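Local coordinates for protein porphyranase B (Zobellia galactanivorans, PDB 3JUU) that cleaves the sulfated red-algal polysaccharide porphyran at the beta-1,4 linkages between galactose and alpha-L-galactose-6-sulfate, releasing mostly disaccharides, at residues W47-Q52 / F62-I67; K118-S123 / N248-D253; D138-E143 / C180-G185; V206-K211 / I234-R239. All coordinates share one frame; numbering follows the deposited sequence.

Contact 1 of 4, residues W47-Q52 / F62-I67; sequences WQISGQ and FLAENI
A single water ties Ile49, Gln52 and Phe62 together. It lies 2.9 Å from Ile49 O and 3.0 Å from Phe62 O, so it bridges the two backbones. It also accepts a hydrogen bond from Gln52 NE2, at 3.1 Å. The same amide nitrogen donates to Trp54 O, and these two bonds probably fix the rotation of the amide. The Gln52 chain bends at CG (chi2 -79°), which brings NE2 to the edge of the Phe62 ring, near its plane. The rest of the contact is apolar. The tip of Ile49 reaches Ala64, with CD1 3.9 Å from Ala64 CB. Its root lies against Ile67, where Ile49 CB meets Ile67 CG1 at 3.9 Å, and the two side chains run past each other in opposite directions. Trimmed to an alanine, Ile49 would lose the branches that meet Ala64 and Ile67, and a gap would probably open beside them. The 62-67 segment makes a short 3-10 turn here, closed by Ile67 N to Ala64 O. Phe62 also packs edge-to-face on Trp54, a likely substrate-binding residue. Ile67 rests on strands 73-87 and 90-101, and the backbone of Gln48 pairs with Gly100 of the latter.

Contact 2 of 4, residues K118-S123 / N248-D253; sequences KTFMSS and NPVPKD
The Phe120 ring is sandwiched between the 248-253 loop and its own neighbour Met121. Pro251 CD and Val250 CA cover one face, both offset toward the rim. Met121 CG sits over the centre of the opposite face. At the edge, in the ring plane, lies the backbone oxygen Asn248 O, 3.3 Å from Phe120 CD1. The two loop carbons make CH-pi contacts. Pro251 CD is 3.8 Å from the centroid of the Phe120 ring, and Val250 CA is 4.1 Å from it. Both stand little more than 20° off the ring normal. Val250 adds one methyl, CG2, which is 3.9 Å from Phe120 CE1. CG of Phe120 is wedged between its backbone N and carbonyl carbon (chi1 77°), a placement that turns the ring toward the loop.

The enzyme has the beta-sandwich jelly roll of glycoside hydrolase family 16. In it, this contact joins the approach to strand 122-128 with the long loop that follows strand 237-242. An ST turn shapes that approach: Thr119 OG1 accepts from Met121 N at 3.0 Å.

Water links the backbones as well. One molecule lies 2.7 Å from Phe120 O and 2.8 Å from Asn248 O. Thr154 OG1 is hydrogen-bonded to Pro249 O of the same loop. His94 of strand 90-101 packs edge-to-face with Phe120 and also touches Val250 and Met121. Two residues beyond Phe120, Ser122 OG bonds to Glu243, a probable substrate-binding residue.

Contact 3 of 4, residues D138-E143 / C180-G185; sequences DKRTTE and CEYEKG
The guanidinium of Arg140 lies flat on the ring of Tyr182, and this one stack makes nearly the whole contact. The two planes are only 12° apart, with centres 3.8 Å from each other. Arg140 NE sits over the middle of the ring, 3.4 Å above its plane. Arg140 CZ is 3.7 Å from the centroid of the Tyr182 ring, close enough to the ring normal for a cation-pi contact. The aliphatic end of the chain joins in, as Arg140 CD makes a CH-pi contact 3.9 Å from the Tyr182 centroid. Past CZ the group spreads along one side of the ring, with Arg140 NH2 3.6 Å from Tyr182 CE1.

The Arg140 chain is extended from CG to NE. It crosses the tyrosine side chain at about a right angle, and the turn about the CD-NE bond (chi4 89°) swings the guanidinium plane round to lie on the ring. The outer nitrogens are held by other parts of the chain: NH2 forms a salt bridge with Asp233, and NH1 bonds to Asp231 O. These two partners probably fix the rotation of the group, and the carboxylate is likely to offset its charge. A leucine in place of Tyr182 would probably leave one face of the guanidinium without its flat pi partner.

Arg140 stands just before strand 141-150, which carries Glu143, the likely nucleophile, farther along. Tyr182 belongs to the loop between strands 166-174 and 185-192. A disulfide from Cys180 to Cys137 clips that loop to the turn before Arg140. Thr141 and Gly185 pair by backbone bonds with Arg174 and Ser173 at the end of strand 166-174.

Contact 4 of 4, residues V206-K211 / I234-R239; sequences VWWKSK and IEMYLR
Along 206-211, the residue that meets Met236 and Ile234 is Trp208. Two places before it, Val206 pairs with Tyr110 through the backbone and packs on Leu144 and Ile146 of strand 141-150. Then comes Trp208 at the centre of an inverse gamma turn. Its CG stands anti to the backbone N (chi1 175°), which carries the indole across to the other segment.

The far end of the indole does the touching. Met236 CE sits over one face of the six-membered ring of Trp208, 3.6 Å from its centroid and 15° off the ring normal. The methionine chain bends at its last torsion (chi3 -82°) and brings the methyl back over the ring. Met236 CB also approaches, at 3.7 Å from Trp208 CZ3. The sulfur lies oblique to the ring, with Met236 SD 4.9 Å from the centroid of the Trp208 six-membered ring. This is a Met-aromatic contact in which the methyl, not the sulfur, takes the face.

In the family 16 jelly roll, this packing sits in the buried interior, between strand 202-210 and the residues leading into strand 237-242. At the ring edge, in plane, Ile234 O approaches Trp208 CH2 to 3.2 Å. Met236 N lies at the edge too. At the other end of the indole, NE1 donates to Phe232 O, so the buried N-H is satisfied. Tyr107 packs edge-to-face with Trp208.

Lys211 closes the segment with a backbone bond to Phe232, the residue that also takes the indole N-H.

Contact 4 is the buried one, and it is mostly methyl-on-indole packing. Contacts 1, 2 and 3 are partly buried. Contacts 1 and 2 each combine apolar touches with a water that links backbone oxygens. Contact 3 lies farthest from the chain centre and rests on one charged group stacked on a ring. Contacts 3 and 4 touch: Thr142 O lies 3.4 Å from Met236 SD, and Ile234 packs on Arg140. Contact 1 meets contact 4 through Trp47 and Leu238. Contacts 2 and 4 lie on opposite sides of the chain centre, about 29 Å apart between centres. They are still joined, because strands 122-128 and 237-242 are paired. Strand 122-128 also pairs with strand 141-150 of contact 3.

Contact 1 of 4, residues W47-Q52 / F62-I67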
# COMPACT_ATOMS: atom_id res chain seq x y z
N TRP A 47 -2.42 -6.99 12.89
CA TRP A 47 -2.42 -5.68 12.26
C TRP A 47 -2.41 -4.57 13.29
O TRP A 47 -3.08 -4.72 14.36
CB TRP A 47 -3.65 -5.51 11.37
CG TRP A 47 -3.80 -6.60 10.35
CD1 TRP A 47 -4.73 -7.62 10.36
CD2 TRP A 47 -3.00 -6.79 9.15
NE1 TRP A 47 -4.56 -8.43 9.22
CE2 TRP A 47 -3.50 -7.95 8.48
CE3 TRP A 47 -1.90 -6.10 8.59
CZ2 TRP A 47 -2.95 -8.46 7.23
CZ3 TRP A 47 -1.33 -6.58 7.35
CH2 TRP A 47 -1.86 -7.76 6.69
N GLN A 48 -1.72 -3.48 12.96
CA GLN A 48 -1.65 -2.26 13.83
C GLN A 48 -2.49 -1.23 13.13
O GLN A 48 -2.22 -0.86 11.97
CB GLN A 48 -0.21 -1.74 14.05
CG GLN A 48 -0.11 -0.53 14.96
CD GLN A 48 1.30 -0.25 15.29
OE1 GLN A 48 2.20 -0.33 14.41
NE2 GLN A 48 1.54 0.11 16.55
N ILE A 49 -3.49 -0.71 13.83
CA ILE A 49 -4.32 0.37 13.26
C ILE A 49 -4.29 1.66 14.11
O ILE A 49 -4.92 2.65 13.71
CB ILE A 49 -5.76 -0.11 13.07
CG1 ILE A 49 -6.48 -0.38 14.44
CG2 ILE A 49 -5.78 -1.40 12.11
CD1 ILE A 49 -8.03 -0.68 14.28
N SER A 50 -3.60 1.63 15.26
CA SER A 50 -3.44 2.82 16.15
C SER A 50 -2.15 2.57 16.86
O SER A 50 -1.73 1.39 16.97
CB SER A 50 -4.63 2.92 17.18
OG SER A 50 -4.63 1.78 17.99
N GLY A 51 -1.56 3.62 17.42
CA GLY A 51 -0.29 3.53 18.17
C GLY A 51 0.93 3.52 17.26
O GLY A 51 2.07 3.48 17.75
N GLN A 52 0.71 3.46 15.94
CA GLN A 52 1.84 3.52 14.98
C GLN A 52 2.61 4.87 14.98
O GLN A 52 2.05 5.91 15.39
CB GLN A 52 1.37 3.16 13.58
CG GLN A 52 0.63 4.32 12.80
CD GLN A 52 -0.82 4.46 13.25
OE1 GLN A 52 -1.33 3.64 14.03
NE2 GLN A 52 -1.50 5.48 12.75
N PHE A 62 -5.08 9.50 10.50
CA PHE A 62 -5.49 8.09 10.48
C PHE A 62 -6.31 7.73 11.73
O PHE A 62 -5.81 7.93 12.85
CB PHE A 62 -4.22 7.20 10.52
CG PHE A 62 -3.28 7.44 9.34
CD1 PHE A 62 -3.85 7.69 8.08
CD2 PHE A 62 -1.90 7.31 9.46
CE1 PHE A 62 -3.01 7.88 6.90
CE2 PHE A 62 -1.04 7.48 8.33
CZ PHE A 62 -1.63 7.76 7.05
N LEU A 63 -7.57 7.31 11.51
CA LEU A 63 -8.42 6.95 12.65
C LEU A 63 -8.56 5.46 12.73
O LEU A 63 -8.95 4.84 11.76
CB LEU A 63 -9.83 7.56 12.46
CG LEU A 63 -9.90 9.10 12.27
CD1 LEU A 63 -11.42 9.55 12.22
CD2 LEU A 63 -9.22 9.91 13.38
N ALA A 64 -8.41 4.90 13.93
CA ALA A 64 -8.72 3.48 14.12
C ALA A 64 -10.19 3.20 13.82
O ALA A 64 -10.55 2.12 13.28
CB ALA A 64 -8.28 3.04 15.55
N GLU A 65 -11.07 4.18 14.16
CA GLU A 65 -12.53 4.01 13.94
C GLU A 65 -12.90 3.93 12.47
O GLU A 65 -14.03 3.57 12.12
CB GLU A 65 -13.36 5.23 14.49
CG GLU A 65 -12.99 5.76 15.90
CD GLU A 65 -11.80 6.80 15.94
OE1 GLU A 65 -12.07 8.08 16.00
OE2 GLU A 65 -10.61 6.34 15.94
N ASN A 66 -12.01 4.40 11.58
CA ASN A 66 -12.30 4.27 10.14
C ASN A 66 -11.92 2.94 9.50
O ASN A 66 -12.13 2.78 8.26
CB ASN A 66 -11.60 5.39 9.34
CG ASN A 66 -12.31 6.72 9.50
OD1 ASN A 66 -13.37 6.80 10.11
ND2 ASN A 66 -11.74 7.77 8.99
N ILE A 67 -11.43 2.01 10.31
CA ILE A 67 -11.13 0.63 9.90
C ILE A 67 -12.36 -0.26 10.29
O ILE A 67 -12.81 -0.22 11.47
CB ILE A 67 -9.88 0.05 10.61
CG1 ILE A 67 -8.57 0.91 10.50
CG2 ILE A 67 -9.62 -1.41 10.13
CD1 ILE A 67 -8.34 1.52 9.15
O HOH W 1 -4.37 5.47 13.87

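Contact 2 of 4, residues K118-S123 / N248-D253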
# COMPACT_ATOMS: atom_id res chain seq x y z
N LYS A 118 -13.41 6.47 -4.15
CA LYS A 118 -13.66 7.46 -5.20
C LYS A 118 -13.51 8.93 -4.69
O LYS A 118 -14.27 9.84 -5.07
CB LYS A 118 -15.10 7.22 -5.67
CG LYS A 118 -15.40 7.93 -6.98
CD LYS A 118 -16.86 7.46 -7.44
CE LYS A 118 -17.18 8.17 -8.74
NZ LYS A 118 -18.54 7.87 -9.23
N THR A 119 -12.54 9.16 -3.82
CA THR A 119 -12.30 10.49 -3.22
C THR A 119 -10.88 11.00 -3.55
O THR A 119 -10.06 10.31 -4.19
CB THR A 119 -12.40 10.53 -1.66
OG1 THR A 119 -11.18 10.04 -1.06
CG2 THR A 119 -13.58 9.65 -1.16
N PHE A 120 -10.62 12.23 -3.16
CA PHE A 120 -9.26 12.78 -3.39
C PHE A 120 -8.16 12.14 -2.53
O PHE A 120 -6.95 12.45 -2.77
CB PHE A 120 -9.31 14.32 -3.12
CG PHE A 120 -9.33 14.70 -1.64
CD1 PHE A 120 -8.17 15.24 -1.04
CD2 PHE A 120 -10.50 14.60 -0.87
CE1 PHE A 120 -8.13 15.59 0.31
CE2 PHE A 120 -10.51 14.99 0.47
CZ PHE A 120 -9.31 15.47 1.11
N MET A 121 -8.54 11.31 -1.54
CA MET A 121 -7.59 10.61 -0.65
C MET A 121 -7.16 9.28 -1.28
O MET A 121 -7.74 8.83 -2.22
CB MET A 121 -8.24 10.38 0.75
CG MET A 121 -8.44 11.76 1.39
SD MET A 121 -9.22 11.71 3.04
CE MET A 121 -8.04 10.76 4.09
N SER A 122 -6.01 8.78 -0.84
CA SER A 122 -5.37 7.66 -1.49
C SER A 122 -6.02 6.31 -1.21
O SER A 122 -6.87 6.14 -0.26
CB SER A 122 -3.89 7.65 -1.02
OG SER A 122 -3.82 7.09 0.31
N SER A 123 -5.64 5.32 -2.03
CA SER A 123 -5.87 3.90 -1.72
C SER A 123 -4.57 3.15 -2.06
O SER A 123 -4.14 3.27 -3.19
CB SER A 123 -6.96 3.36 -2.63
OG SER A 123 -8.19 4.00 -2.35
N ASN A 248 -2.49 16.38 -4.08
CA ASN A 248 -3.89 16.20 -4.44
C ASN A 248 -4.76 16.85 -3.33
O ASN A 248 -5.25 16.15 -2.40
CB ASN A 248 -4.22 14.70 -4.63
CG ASN A 248 -5.39 14.48 -5.59
OD1 ASN A 248 -6.34 13.77 -5.25
ND2 ASN A 248 -5.35 15.15 -6.79
N PRO A 249 -4.95 18.17 -3.41
CA PRO A 249 -5.54 18.89 -2.31
C PRO A 249 -7.06 18.71 -2.14
O PRO A 249 -7.73 18.03 -2.93
CB PRO A 249 -5.24 20.40 -2.67
CG PRO A 249 -5.01 20.39 -4.17
CD PRO A 249 -4.45 19.06 -4.49
N VAL A 250 -7.58 19.35 -1.10
CA VAL A 250 -8.98 19.12 -0.72
C VAL A 250 -9.87 19.87 -1.75
O VAL A 250 -9.58 21.02 -2.09
CB VAL A 250 -9.22 19.80 0.67
CG1 VAL A 250 -10.74 19.58 1.09
CG2 VAL A 250 -8.30 19.18 1.77
N PRO A 251 -10.94 19.23 -2.28
CA PRO A 251 -11.84 19.91 -3.25
C PRO A 251 -12.74 20.94 -2.54
O PRO A 251 -12.89 20.90 -1.33
CB PRO A 251 -12.77 18.79 -3.77
CG PRO A 251 -12.23 17.48 -3.21
CD PRO A 251 -11.31 17.81 -2.05
N LYS A 252 -13.41 21.78 -3.31
CA LYS A 252 -14.09 22.95 -2.72
C LYS A 252 -15.29 22.57 -1.85
O LYS A 252 -15.79 23.38 -1.04
CB LYS A 252 -14.56 23.87 -3.89
CG LYS A 252 -13.39 24.71 -4.46
CD LYS A 252 -13.82 25.51 -5.69
CE LYS A 252 -12.59 26.18 -6.34
NZ LYS A 252 -12.93 27.57 -6.93
N ASP A 253 -15.85 21.37 -2.06
CA ASP A 253 -16.98 20.91 -1.26
C ASP A 253 -16.52 20.10 -0.02
O ASP A 253 -17.32 19.56 0.70
CB ASP A 253 -18.01 20.11 -2.10
CG ASP A 253 -17.44 18.74 -2.59
OD1 ASP A 253 -16.23 18.45 -2.44
OD2 ASP A 253 -18.21 17.95 -3.14
O HOH W 2 -4.97 13.64 -1.31

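Contact 3 of 4, residues D138-E143 / C180-G185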
# COMPACT_ATOMS: atom_id res chain seq x y z
N ASP A 138 21.40 -0.61 7.91
CA ASP A 138 19.98 -1.00 7.77
C ASP A 138 18.99 0.01 8.31
O ASP A 138 17.79 -0.15 8.12
CB ASP A 138 19.69 -2.35 8.39
CG ASP A 138 20.40 -3.52 7.66
OD1 ASP A 138 20.93 -3.36 6.53
OD2 ASP A 138 20.37 -4.58 8.27
N LYS A 139 19.47 1.10 8.93
CA LYS A 139 18.60 2.20 9.36
C LYS A 139 18.11 3.02 8.15
O LYS A 139 17.22 3.85 8.30
CB LYS A 139 19.39 3.14 10.34
CG LYS A 139 19.67 2.49 11.74
CD LYS A 139 20.35 3.55 12.69
CE LYS A 139 21.27 2.89 13.68
NZ LYS A 139 20.43 2.00 14.63
N ARG A 140 18.74 2.86 6.99
CA ARG A 140 18.29 3.53 5.74
C ARG A 140 16.88 2.98 5.45
O ARG A 140 16.50 1.93 5.95
CB ARG A 140 19.21 3.17 4.55
CG ARG A 140 19.20 1.68 4.25
CD ARG A 140 20.40 1.34 3.32
NE ARG A 140 20.55 -0.11 3.12
CZ ARG A 140 19.96 -0.86 2.17
NH1 ARG A 140 19.17 -0.35 1.26
NH2 ARG A 140 20.17 -2.17 2.16
N THR A 141 16.11 3.74 4.67
CA THR A 141 14.74 3.37 4.32
C THR A 141 14.70 2.70 2.97
O THR A 141 15.34 3.20 2.02
CB THR A 141 13.89 4.64 4.26
OG1 THR A 141 13.89 5.19 5.58
CG2 THR A 141 12.42 4.29 3.87
N THR A 142 13.89 1.67 2.86
CA THR A 142 13.60 1.04 1.60
C THR A 142 12.06 0.96 1.63
O THR A 142 11.47 0.49 2.56
CB THR A 142 14.19 -0.42 1.48
OG1 THR A 142 13.69 -1.26 2.54
CG2 THR A 142 15.68 -0.43 1.52
N GLU A 143 11.43 1.49 0.58
CA GLU A 143 9.96 1.45 0.48
C GLU A 143 9.63 0.88 -0.87
O GLU A 143 10.16 1.34 -1.88
CB GLU A 143 9.42 2.91 0.58
CG GLU A 143 7.87 2.97 0.40
CD GLU A 143 7.38 4.44 0.46
OE1 GLU A 143 8.15 5.36 0.87
OE2 GLU A 143 6.21 4.66 0.07
N CYS A 180 27.35 5.15 4.58
CA CYS A 180 26.80 3.91 4.09
C CYS A 180 26.75 3.96 2.57
O CYS A 180 26.30 4.96 2.05
CB CYS A 180 25.38 3.73 4.68
SG CYS A 180 25.44 3.29 6.45
N GLU A 181 27.24 2.93 1.88
CA GLU A 181 27.44 2.93 0.41
C GLU A 181 26.14 2.56 -0.29
O GLU A 181 26.05 1.47 -0.89
CB GLU A 181 28.42 1.82 -0.03
CG GLU A 181 29.57 1.62 0.86
CD GLU A 181 30.61 2.59 0.50
OE1 GLU A 181 30.20 3.72 0.10
OE2 GLU A 181 31.79 2.20 0.57
N TYR A 182 25.12 3.39 -0.15
CA TYR A 182 23.84 3.11 -0.86
C TYR A 182 23.44 4.40 -1.53
O TYR A 182 23.72 5.49 -1.02
CB TYR A 182 22.78 2.68 0.16
CG TYR A 182 23.10 1.36 0.75
CD1 TYR A 182 22.86 0.20 0.03
CD2 TYR A 182 23.75 1.25 1.99
CE1 TYR A 182 23.19 -1.05 0.55
CE2 TYR A 182 24.08 0.01 2.54
CZ TYR A 182 23.79 -1.11 1.80
OH TYR A 182 24.13 -2.34 2.28
N GLU A 183 22.82 4.30 -2.69
CA GLU A 183 22.29 5.50 -3.37
C GLU A 183 20.85 5.81 -2.94
O GLU A 183 20.07 4.88 -2.67
CB GLU A 183 22.21 5.23 -4.87
CG GLU A 183 23.46 4.62 -5.46
CD GLU A 183 24.52 5.67 -5.82
OE1 GLU A 183 25.50 5.27 -6.51
OE2 GLU A 183 24.40 6.86 -5.46
N LYS A 184 20.51 7.09 -2.98
CA LYS A 184 19.15 7.58 -2.75
C LYS A 184 18.42 7.64 -4.08
O LYS A 184 19.05 7.94 -5.08
CB LYS A 184 19.28 9.01 -2.19
CG LYS A 184 17.94 9.74 -1.96
CD LYS A 184 18.18 11.24 -1.56
CE LYS A 184 19.46 11.40 -0.70
NZ LYS A 184 20.02 12.84 -0.69
N GLY A 185 17.10 7.42 -4.13
CA GLY A 185 16.40 7.74 -5.39
C GLY A 185 15.15 6.87 -5.47
O GLY A 185 14.77 6.27 -4.49

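Contact 4 of 4, residues V206-K211 / I234-R239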
# COMPACT_ATOMS: atom_id res chain seq x y z
N VAL A 206 3.33 -7.98 -6.06
CA VAL A 206 4.75 -7.78 -6.33
C VAL A 206 5.49 -9.07 -5.97
O VAL A 206 5.32 -9.64 -4.87
CB VAL A 206 5.34 -6.59 -5.56
CG1 VAL A 206 5.25 -6.80 -4.00
CG2 VAL A 206 6.80 -6.31 -6.03
N TRP A 207 6.36 -9.50 -6.89
CA TRP A 207 7.41 -10.51 -6.49
C TRP A 207 8.66 -9.83 -6.07
O TRP A 207 9.39 -9.25 -6.91
CB TRP A 207 7.68 -11.48 -7.65
CG TRP A 207 8.54 -12.65 -7.25
CD1 TRP A 207 8.81 -13.09 -5.98
CD2 TRP A 207 9.29 -13.50 -8.14
NE1 TRP A 207 9.66 -14.20 -6.04
CE2 TRP A 207 9.95 -14.46 -7.35
CE3 TRP A 207 9.43 -13.54 -9.53
CZ2 TRP A 207 10.80 -15.45 -7.92
CZ3 TRP A 207 10.29 -14.56 -10.11
CH2 TRP A 207 10.97 -15.46 -9.29
N TRP A 208 8.85 -9.72 -4.75
CA TRP A 208 10.06 -9.18 -4.21
C TRP A 208 11.05 -10.37 -4.26
O TRP A 208 11.23 -11.09 -3.27
CB TRP A 208 9.80 -8.71 -2.77
CG TRP A 208 10.98 -8.22 -2.02
CD1 TRP A 208 12.21 -7.86 -2.51
CD2 TRP A 208 10.99 -7.89 -0.61
NE1 TRP A 208 13.02 -7.43 -1.48
CE2 TRP A 208 12.29 -7.41 -0.31
CE3 TRP A 208 10.00 -7.95 0.41
CZ2 TRP A 208 12.70 -7.03 1.01
CZ3 TRP A 208 10.41 -7.61 1.75
CH2 TRP A 208 11.75 -7.14 2.01
N LYS A 209 11.69 -10.55 -5.42
CA LYS A 209 12.41 -11.77 -5.77
C LYS A 209 13.76 -11.80 -5.09
O LYS A 209 14.18 -12.85 -4.59
CB LYS A 209 12.54 -11.83 -7.32
CG LYS A 209 13.44 -12.99 -7.81
CD LYS A 209 13.53 -12.80 -9.32
CE LYS A 209 14.26 -14.00 -9.96
NZ LYS A 209 15.62 -14.13 -9.44
N SER A 210 14.47 -10.68 -5.09
CA SER A 210 15.83 -10.61 -4.49
C SER A 210 16.11 -9.18 -4.11
O SER A 210 15.26 -8.30 -4.34
CB SER A 210 16.89 -11.11 -5.49
OG SER A 210 17.05 -10.13 -6.48
N LYS A 211 17.32 -8.90 -3.62
CA LYS A 211 17.63 -7.53 -3.18
C LYS A 211 17.60 -6.56 -4.38
O LYS A 211 17.48 -5.38 -4.18
CB LYS A 211 19.03 -7.47 -2.53
CG LYS A 211 20.15 -7.70 -3.61
CD LYS A 211 21.55 -7.85 -2.98
CE LYS A 211 22.53 -8.26 -4.12
NZ LYS A 211 24.00 -8.17 -3.75
N ILE A 234 16.37 -5.76 3.36
CA ILE A 234 16.02 -5.47 4.80
C ILE A 234 14.56 -5.92 4.98
O ILE A 234 13.74 -5.70 4.09
CB ILE A 234 16.18 -3.94 5.22
CG1 ILE A 234 17.60 -3.39 4.89
CG2 ILE A 234 15.94 -3.79 6.76
CD1 ILE A 234 17.72 -1.94 4.76
N GLU A 235 14.26 -6.51 6.13
CA GLU A 235 12.88 -6.94 6.47
C GLU A 235 11.89 -5.80 6.27
O GLU A 235 12.16 -4.64 6.65
CB GLU A 235 12.83 -7.36 7.99
CG GLU A 235 11.51 -8.03 8.35
CD GLU A 235 11.47 -8.43 9.84
OE1 GLU A 235 12.43 -8.09 10.54
OE2 GLU A 235 10.47 -8.95 10.30
N MET A 236 10.75 -6.10 5.65
CA MET A 236 9.75 -5.06 5.41
C MET A 236 8.38 -5.50 5.93
O MET A 236 8.15 -6.68 6.15
CB MET A 236 9.66 -4.66 3.93
CG MET A 236 10.88 -3.80 3.56
SD MET A 236 10.63 -2.81 2.04
CE MET A 236 10.98 -3.95 0.75
N TYR A 237 7.48 -4.52 6.12
CA TYR A 237 6.16 -4.70 6.76
C TYR A 237 5.14 -4.16 5.83
O TYR A 237 5.44 -3.12 5.16
CB TYR A 237 6.09 -3.89 8.09
CG TYR A 237 7.17 -4.36 9.09
CD1 TYR A 237 6.86 -5.34 10.09
CD2 TYR A 237 8.52 -3.94 8.94
CE1 TYR A 237 7.87 -5.80 11.00
CE2 TYR A 237 9.53 -4.41 9.82
CZ TYR A 237 9.17 -5.36 10.82
OH TYR A 237 10.17 -5.83 11.67
N LEU A 238 3.96 -4.79 5.82
CA LEU A 238 2.87 -4.39 4.93
C LEU A 238 2.16 -3.12 5.42
O LEU A 238 2.16 -2.79 6.66
CB LEU A 238 1.82 -5.49 4.79
CG LEU A 238 2.29 -6.69 3.94
CD1 LEU A 238 1.37 -7.90 4.21
CD2 LEU A 238 2.32 -6.39 2.44
N ARG A 239 1.63 -2.41 4.45
CA ARG A 239 0.87 -1.19 4.72
C ARG A 239 -0.36 -1.17 3.81
O ARG A 239 -0.23 -1.34 2.57
CB ARG A 239 1.67 0.05 4.35
CG ARG A 239 2.96 0.23 5.18
CD ARG A 239 2.60 0.83 6.60
NE ARG A 239 3.81 1.00 7.40
CZ ARG A 239 4.30 0.10 8.25
NH1 ARG A 239 3.79 -1.09 8.34
NH2 ARG A 239 5.36 0.46 9.00